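Local coordinates for J domain-containing protein required for chloroplast accumulation response 1 (Arabidopsis thaliana, PDB 3AG7), which acts as an auxilin-like J-domain co-chaperone required for chloroplast photorelocation movement, in which it modulates the actin filaments of chloroplasts, at residues Lys22-Gln34 against Leu48-Tyr61. Numbering follows the deposited sequence. Where two conformers were deposited one is given.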
ATOM      1  N   LYS A  22     -11.950  -2.709   1.324  1.00 16.08           N
ATOM      2  CA  LYS A  22     -10.706  -3.480   1.504  1.00 15.20           C
ATOM      3  C   LYS A  22     -10.093  -3.231   2.858  1.00 15.03           C
ATOM      4  O   LYS A  22      -9.193  -3.943   3.280  1.00 13.82           O
ATOM      5  CB  LYS A  22      -9.685  -3.083   0.445  1.00 14.36           C
ATOM      6  CG  LYS A  22     -10.137  -3.312  -0.979  1.00 13.74           C
ATOM      7  CD  LYS A  22      -8.991  -2.955  -1.900  1.00 12.89           C
ATOM      8  CE  LYS A  22      -9.396  -3.132  -3.328  1.00 13.53           C
ATOM      9  NZ  LYS A  22      -8.455  -2.400  -4.223  1.00 13.97           N
ATOM     10  N   SER A  23     -10.479  -2.139   3.507  1.00 16.30           N
ATOM     11  CA  SER A  23      -9.787  -1.756   4.718  1.00 17.28           C
ATOM     12  C   SER A  23      -9.788  -2.890   5.753  1.00 15.98           C
ATOM     13  O   SER A  23     -10.770  -3.632   5.891  1.00 15.88           O
ATOM     14  CB  SER A  23     -10.331  -0.432   5.289  1.00 21.32           C
ATOM     15  OG  SER A  23     -11.337  -0.685   6.254  1.00 26.34           O
ATOM     16  N   GLY A  24      -8.635  -3.092   6.388  1.00 13.31           N
ATOM     17  CA  GLY A  24      -8.456  -4.114   7.387  1.00 13.34           C
ATOM     18  C   GLY A  24      -8.116  -5.494   6.848  1.00 11.15           C
ATOM     19  O   GLY A  24      -7.893  -6.406   7.616  1.00 13.61           O
ATOM     20  N   ASN A  25      -8.132  -5.647   5.524  1.00 10.85           N
ATOM     21  CA  ASN A  25      -7.933  -6.961   4.920  1.00 11.64           C
ATOM     22  C   ASN A  25      -6.648  -7.010   4.125  1.00  9.73           C
ATOM     23  O   ASN A  25      -6.572  -6.429   3.048  1.00 10.91           O
ATOM     24  CB  ASN A  25      -9.110  -7.325   4.010  1.00 11.03           C
ATOM     25  CG  ASN A  25      -8.986  -8.727   3.484  1.00 15.58           C
ATOM     26  OD1 ASN A  25      -7.974  -9.066   2.889  1.00 10.70           O
ATOM     27  ND2 ASN A  25      -9.965  -9.578   3.790  1.00 14.40           N
ATOM     28  N   ILE A  26      -5.634  -7.714   4.638  1.00  9.69           N
ATOM     29  CA  ILE A  26      -4.282  -7.499   4.106  1.00 10.13           C
ATOM     30  C   ILE A  26      -4.182  -8.055   2.696  1.00 10.08           C
ATOM     31  O   ILE A  26      -3.494  -7.487   1.839  1.00  7.83           O
ATOM     32  CB  ILE A  26      -3.172  -8.107   5.019  1.00  9.49           C
ATOM     33  CG1 ILE A  26      -1.753  -7.663   4.610  1.00 12.18           C
ATOM     34  CG2 ILE A  26      -3.206  -9.651   4.957  1.00 10.15           C
ATOM     35  CD1 ILE A  26      -1.525  -6.157   4.511  1.00 13.51           C
ATOM     36  N   ARG A  27      -4.858  -9.166   2.446  1.00 10.22           N
ATOM     37  CA  ARG A  27      -4.806  -9.735   1.100  1.00 10.06           C
ATOM     38  C   ARG A  27      -5.542  -8.863   0.086  1.00 11.04           C
ATOM     39  O   ARG A  27      -5.137  -8.753  -1.084  1.00 11.00           O
ATOM     40  CB  ARG A  27      -5.417 -11.127   1.116  1.00  9.02           C
ATOM     41  CG  ARG A  27      -4.585 -12.119   1.874  1.00  8.95           C
ATOM     42  CD  ARG A  27      -5.339 -13.441   1.920  1.00  8.49           C
ATOM     43  NE  ARG A  27      -4.602 -14.484   2.642  1.00 10.20           N
ATOM     44  CZ  ARG A  27      -4.763 -14.751   3.934  1.00 12.48           C
ATOM     45  NH1 ARG A  27      -5.537 -13.978   4.695  1.00 11.77           N
ATOM     46  NH2 ARG A  27      -4.094 -15.760   4.497  1.00 15.73           N
ATOM     47  N   SER A  28      -6.656  -8.264   0.503  1.00  9.95           N
ATOM     48  CA  SER A  28      -7.399  -7.364  -0.418  1.00  9.73           C
ATOM     49  C   SER A  28      -6.534  -6.181  -0.879  1.00 10.09           C
ATOM     50  O   SER A  28      -6.575  -5.789  -2.063  1.00 10.34           O
ATOM     51  CB  SER A  28      -8.663  -6.817   0.255  1.00 11.47           C
ATOM     52  OG  SER A  28      -9.636  -7.843   0.488  1.00 10.38           O
ATOM     53  N   LEU A  29      -5.773  -5.624   0.056  1.00 11.50           N
ATOM     54  CA  LEU A  29      -4.849  -4.507  -0.257  1.00  9.30           C
ATOM     55  C   LEU A  29      -3.646  -5.003  -1.051  1.00  8.75           C
ATOM     56  O   LEU A  29      -3.358  -4.467  -2.113  1.00  9.87           O
ATOM     57  CB  LEU A  29      -4.363  -3.828   1.014  1.00  9.53           C
ATOM     58  CG  LEU A  29      -5.465  -3.229   1.904  1.00 11.33           C
ATOM     59  CD1 LEU A  29      -4.848  -2.771   3.232  1.00 11.71           C
ATOM     60  CD2 LEU A  29      -6.253  -2.069   1.194  1.00 10.23           C
ATOM     61  N   LEU A  30      -2.978  -6.045  -0.568  1.00  9.14           N
ATOM     62  CA  LEU A  30      -1.761  -6.555  -1.254  1.00  7.57           C
ATOM     63  C   LEU A  30      -2.018  -7.020  -2.714  1.00  9.31           C
ATOM     64  O   LEU A  30      -1.206  -6.748  -3.606  1.00  9.51           O
ATOM     65  CB  LEU A  30      -1.090  -7.696  -0.475  1.00 10.35           C
ATOM     66  CG  LEU A  30      -0.467  -7.355   0.884  1.00  9.13           C
ATOM     67  CD1 LEU A  30      -0.070  -8.674   1.640  1.00 11.82           C
ATOM     68  CD2 LEU A  30       0.725  -6.397   0.692  1.00 14.42           C
ATOM     69  N   SER A  31      -3.129  -7.712  -2.927  1.00  8.78           N
ATOM     70  CA  SER A  31      -3.497  -8.269  -4.224  1.00 10.53           C
ATOM     71  C   SER A  31      -3.929  -7.180  -5.239  1.00 11.15           C
ATOM     72  O   SER A  31      -4.150  -7.482  -6.428  1.00 10.63           O
ATOM     73  CB  SER A  31      -4.609  -9.333  -4.084  1.00  9.17           C
ATOM     74  OG  SER A  31      -5.814  -8.725  -3.684  1.00 10.65           O
ATOM     75  N   THR A  32      -4.079  -5.948  -4.772  1.00  8.33           N
ATOM     76  CA  THR A  32      -4.528  -4.841  -5.633  1.00  9.79           C
ATOM     77  C   THR A  32      -3.624  -3.585  -5.590  1.00 10.80           C
ATOM     78  O   THR A  32      -3.980  -2.550  -6.160  1.00 11.12           O
ATOM     79  CB  THR A  32      -5.974  -4.378  -5.309  1.00 10.64           C
ATOM     80  OG1 THR A  32      -6.057  -3.872  -3.954  1.00 12.60           O
ATOM     81  CG2 THR A  32      -6.976  -5.508  -5.557  1.00 12.80           C
ATOM     82  N   LEU A  33      -2.412  -3.716  -5.050  1.00 10.87           N
ATOM     83  CA  LEU A  33      -1.501  -2.564  -4.985  1.00 12.16           C
ATOM     84  C   LEU A  33      -1.138  -1.966  -6.336  1.00 13.00           C
ATOM     85  O   LEU A  33      -0.838  -0.781  -6.411  1.00 11.79           O
ATOM     86  CB  LEU A  33      -0.212  -2.904  -4.229  1.00 12.88           C
ATOM     87  CG  LEU A  33      -0.290  -2.805  -2.701  1.00 12.04           C
ATOM     88  CD1 LEU A  33       1.023  -3.308  -2.164  1.00 15.16           C
ATOM     89  CD2 LEU A  33      -0.543  -1.362  -2.239  1.00 12.72           C
ATOM     90  N   GLN A  34      -1.227  -2.763  -7.398  1.00 13.13           N
ATOM     91  CA  GLN A  34      -0.831  -2.325  -8.745  1.00 14.09           C
ATOM     92  C   GLN A  34      -1.824  -1.302  -9.278  1.00 14.55           C
ATOM     93  O   GLN A  34      -1.542  -0.594 -10.249  1.00 15.05           O
ATOM     94  CB  GLN A  34      -0.697  -3.536  -9.690  1.00 13.63           C
ATOM     95  CG  GLN A  34      -1.978  -4.302  -9.925  1.00 15.27           C
ATOM     96  CD  GLN A  34      -2.137  -5.503  -8.994  1.00 15.18           C
ATOM     97  OE1 GLN A  34      -1.953  -5.405  -7.776  1.00 14.56           O
ATOM     98  NE2 GLN A  34      -2.495  -6.660  -9.579  1.00 17.08           N
ATOM     99  N   LEU A  48      -4.420 -13.562  -5.521  1.00 13.14           N
ATOM    100  CA  LEU A  48      -4.828 -14.140  -4.242  1.00 12.05           C
ATOM    101  C   LEU A  48      -4.221 -15.546  -4.034  1.00 12.45           C
ATOM    102  O   LEU A  48      -3.884 -15.914  -2.919  1.00 12.14           O
ATOM    103  CB  LEU A  48      -6.352 -14.200  -4.141  1.00 11.83           C
ATOM    104  CG  LEU A  48      -7.157 -12.892  -3.943  1.00 11.68           C
ATOM    105  CD1 LEU A  48      -8.680 -13.107  -4.078  1.00 14.38           C
ATOM    106  CD2 LEU A  48      -6.839 -12.206  -2.567  1.00 12.87           C
ATOM    107  N   MET A  49      -4.071 -16.316  -5.115  1.00 12.04           N
ATOM    108  CA  MET A  49      -3.619 -17.676  -4.987  1.00 12.99           C
ATOM    109  C   MET A  49      -2.160 -17.772  -4.567  1.00 12.29           C
ATOM    110  O   MET A  49      -1.737 -18.842  -4.147  1.00 13.39           O
ATOM    111  CB  MET A  49      -3.870 -18.433  -6.293  1.00 14.53           C
ATOM    112  CG  MET A  49      -5.381 -18.722  -6.473  1.00 15.03           C
ATOM    113  SD  MET A  49      -5.967 -20.092  -5.428  1.00 17.51           S
ATOM    114  CE  MET A  49      -5.219 -21.487  -6.238  1.00 16.09           C
ATOM    115  N   ASP A  50      -1.409 -16.671  -4.679  1.00 11.85           N
ATOM    116  CA  ASP A  50      -0.019 -16.644  -4.248  1.00 11.19           C
ATOM    117  C   ASP A  50       0.173 -16.029  -2.857  1.00 11.47           C
ATOM    118  O   ASP A  50       1.301 -15.805  -2.418  1.00 12.35           O
ATOM    119  CB  ASP A  50       0.872 -15.903  -5.251  1.00 13.96           C
ATOM    120  CG  ASP A  50       1.049 -16.643  -6.560  1.00 17.53           C
ATOM    121  OD1 ASP A  50       0.755 -17.856  -6.636  1.00 17.24           O
ATOM    122  OD2 ASP A  50       1.532 -15.990  -7.503  1.00 17.77           O
ATOM    123  N   MET A  51      -0.922 -15.798  -2.148  1.00 11.55           N
ATOM    124  CA  MET A  51      -0.855 -15.225  -0.798  1.00 11.83           C
ATOM    125  C   MET A  51      -1.861 -15.924   0.107  1.00 13.55           C
ATOM    126  O   MET A  51      -2.673 -15.282   0.806  1.00 12.96           O
ATOM    127  CB  MET A  51      -1.059 -13.694  -0.835  1.00 10.80           C
ATOM    128  CG  MET A  51      -2.385 -13.247  -1.448  1.00 12.25           C
ATOM    129  SD  MET A  51      -2.623 -11.446  -1.389  1.00 16.92           S
ATOM    130  CE  MET A  51      -1.352 -10.888  -2.499  1.00 15.29           C
ATOM    131  N   ILE A  52      -1.843 -17.256   0.031  1.00 12.23           N
ATOM    132  CA  ILE A  52      -2.796 -18.107   0.773  1.00 13.75           C
ATOM    133  C   ILE A  52      -2.226 -18.428   2.160  1.00 13.24           C
ATOM    134  O   ILE A  52      -2.792 -18.013   3.197  1.00 13.86           O
ATOM    135  CB  ILE A  52      -3.087 -19.440   0.002  1.00 15.04           C
ATOM    136  CG1 ILE A  52      -3.794 -19.159  -1.349  1.00 16.06           C
ATOM    137  CG2 ILE A  52      -3.945 -20.348   0.875  1.00 14.39           C
ATOM    138  CD1 ILE A  52      -5.194 -18.506  -1.228  1.00 15.95           C
ATOM    139  N   GLU A  53      -1.074 -19.100   2.191  1.00 13.61           N
ATOM    140  CA  GLU A  53      -0.515 -19.525   3.467  1.00 13.62           C
ATOM    141  C   GLU A  53       0.137 -18.352   4.168  1.00 14.35           C
ATOM    142  O   GLU A  53       0.478 -17.346   3.525  1.00 13.91           O
ATOM    143  CB  GLU A  53       0.460 -20.699   3.330  1.00 13.39           C
ATOM    144  CG  GLU A  53       1.848 -20.360   2.791  1.00 12.03           C
ATOM    145  CD  GLU A  53       1.893 -20.272   1.284  1.00 19.91           C
ATOM    146  OE1 GLU A  53       3.028 -20.175   0.738  1.00 21.03           O
ATOM    147  OE2 GLU A  53       0.808 -20.303   0.642  1.00 20.44           O
ATOM    148  N   GLY A  54       0.306 -18.488   5.478  1.00 14.66           N
ATOM    149  CA  GLY A  54       0.888 -17.416   6.299  1.00 14.85           C
ATOM    150  C   GLY A  54       2.200 -16.837   5.782  1.00 14.59           C
ATOM    151  O   GLY A  54       2.324 -15.607   5.675  1.00 15.91           O
ATOM    152  N   ASN A  55       3.187 -17.683   5.450  1.00 14.25           N
ATOM    153  CA  ASN A  55       4.466 -17.120   5.032  0.50 12.97           C
ATOM    154  C   ASN A  55       4.386 -16.367   3.718  1.00 12.82           C
ATOM    155  O   ASN A  55       5.168 -15.451   3.514  1.00 11.94           O
ATOM    156  CB  ASN A  55       5.639 -18.115   5.001  0.50 13.57           C
ATOM    157  CG  ASN A  55       6.926 -17.476   4.456  0.50 14.37           C
ATOM    158  OD1 ASN A  55       7.412 -16.461   4.992  0.50 14.06           O
ATOM    159  ND2 ASN A  55       7.451 -18.029   3.344  0.50 12.99           N
ATOM    160  N   ALA A  56       3.436 -16.734   2.849  1.00 11.45           N
ATOM    161  CA  ALA A  56       3.245 -16.025   1.564  1.00 11.94           C
ATOM    162  C   ALA A  56       2.700 -14.626   1.823  1.00 10.37           C
ATOM    163  O   ALA A  56       3.135 -13.640   1.194  1.00 10.72           O
ATOM    164  CB  ALA A  56       2.309 -16.791   0.678  1.00 13.14           C
ATOM    165  N   VAL A  57       1.785 -14.533   2.780  1.00 10.54           N
ATOM    166  CA  VAL A  57       1.240 -13.211   3.162  1.00 10.17           C
ATOM    167  C   VAL A  57       2.384 -12.356   3.701  1.00  9.83           C
ATOM    168  O   VAL A  57       2.544 -11.206   3.300  1.00  9.83           O
ATOM    169  CB  VAL A  57       0.098 -13.311   4.153  1.00  9.83           C
ATOM    170  CG1 VAL A  57      -0.353 -11.905   4.572  1.00 11.11           C
ATOM    171  CG2 VAL A  57      -1.079 -14.094   3.506  1.00 13.23           C
ATOM    172  N   ARG A  58       3.145 -12.913   4.636  1.00 10.60           N
ATOM    173  CA  ARG A  58       4.272 -12.218   5.248  1.00 12.04           C
ATOM    174  C   ARG A  58       5.313 -11.798   4.243  1.00 12.48           C
ATOM    175  O   ARG A  58       5.900 -10.711   4.367  1.00 12.91           O
ATOM    176  CB  ARG A  58       4.865 -13.042   6.403  1.00 11.77           C
ATOM    177  CG  ARG A  58       3.851 -13.246   7.491  1.00 13.34           C
ATOM    178  CD  ARG A  58       4.419 -13.837   8.780  1.00 19.48           C
ATOM    179  NE  ARG A  58       3.418 -13.712   9.854  1.00 23.34           N
ATOM    180  CZ  ARG A  58       2.471 -14.613  10.107  1.00 27.17           C
ATOM    181  NH1 ARG A  58       2.414 -15.753   9.413  1.00 26.22           N
ATOM    182  NH2 ARG A  58       1.586 -14.396  11.071  1.00 24.59           N
ATOM    183  N   LYS A  59       5.564 -12.645   3.243  1.00 11.43           N
ATOM    184  CA  LYS A  59       6.507 -12.262   2.226  1.00 10.93           C
ATOM    185  C   LYS A  59       6.039 -11.069   1.380  1.00  9.61           C
ATOM    186  O   LYS A  59       6.814 -10.112   1.101  1.00  9.30           O
ATOM    187  CB  LYS A  59       6.828 -13.449   1.344  1.00 11.40           C
ATOM    188  CG  LYS A  59       7.898 -13.083   0.351  1.00 18.86           C
ATOM    189  CD  LYS A  59       8.517 -14.326  -0.195  1.00 29.34           C
ATOM    190  CE  LYS A  59       9.935 -14.454   0.316  1.00 30.69           C
ATOM    191  NZ  LYS A  59      10.679 -15.123  -0.762  1.00 28.51           N
ATOM    192  N   SER A  60       4.763 -11.105   1.010  1.00 11.50           N
ATOM    193  CA  SER A  60       4.190 -10.048   0.190  1.00 10.48           C
ATOM    194  C   SER A  60       4.107  -8.750   1.005  1.00 10.75           C
ATOM    195  O   SER A  60       4.354  -7.649   0.506  1.00 10.24           O
ATOM    196  CB  SER A  60       2.819 -10.488  -0.322  1.00 10.90           C
ATOM    197  OG  SER A  60       2.945 -11.378  -1.420  1.00 11.00           O
ATOM    198  N   TYR A  61       3.822  -8.888   2.288  1.00  8.88           N
ATOM    199  CA  TYR A  61       3.830  -7.721   3.164  1.00 10.49           C
ATOM    200  C   TYR A  61       5.214  -7.097   3.254  1.00 10.43           C
ATOM    201  O   TYR A  61       5.382  -5.888   3.094  1.00 10.86           O
ATOM    202  CB  TYR A  61       3.373  -8.118   4.555  1.00  9.34           C
ATOM    203  CG  TYR A  61       3.366  -6.952   5.503  1.00 10.51           C
ATOM    204  CD1 TYR A  61       2.469  -5.916   5.345  1.00 14.87           C
ATOM    205  CD2 TYR A  61       4.252  -6.900   6.566  1.00 16.98           C
ATOM    206  CE1 TYR A  61       2.465  -4.834   6.215  1.00 20.05           C
ATOM    207  CE2 TYR A  61       4.230  -5.814   7.475  1.00 19.10           C
ATOM    208  CZ  TYR A  61       3.357  -4.788   7.252  1.00 20.65           C
ATOM    209  OH  TYR A  61       3.295  -3.712   8.119  1.00 29.28           O
TER
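R27 of helix 26-30 reaches across to M51 and I52, in the loop just before helix 54-68, and shows how one arginine can hold a loop by its carbonyls. The chain is extended from CG to NE, which carries the guanidinium past the M51 side chain, running the opposite way. R27 NE donates to M51 O at 2.8 Å, nearly along the C=O axis. R27 NH2 donates to I52 O at 2.9 Å, tilted out of that carbonyl's plane. Both bonds have N-H...O angles of 154°. The two oxygens lie at the edge of the guanidinium, close to its plane, so together they restrain its rotation, while V57 CG2 packs over one face.

The tight part lies deeper. M51 has CG between its backbone N and carbonyl carbon (chi1 59°), and a bend at chi3 brings CE to L30 CB at 3.8 Å, with SD lying against the backbone of R27. L30 in turn sets CD1 3.9 Å from S60 CB, and V57 CG1 meets I26 CG2 at 3.7 Å. Helix 26-30 thus packs against the start of helix 54-68, which pairs with helix 80-100 in the J-domain helical hairpin; the axes of 26-30 and 54-61 cross at 46°. Helix 80-100 adds to the packing, with F100 touching V57 and W97 stacked on Y61. I26 CD1 comes obliquely to Y61 CD1, a looser touch at 4.1 Å.

On its solvent side the contact is sparser. L48 is exposed and offers little beyond CD2, which rests 3.8 Å from S31 OG. That hydroxyl is turned back to its own helix, donating to R27 O from the face opposite S31 N, so one carbonyl takes two bonds from the same residue. I52, also exposed, has its CB leading away from helix 26-30 and takes part mainly through its carbonyl.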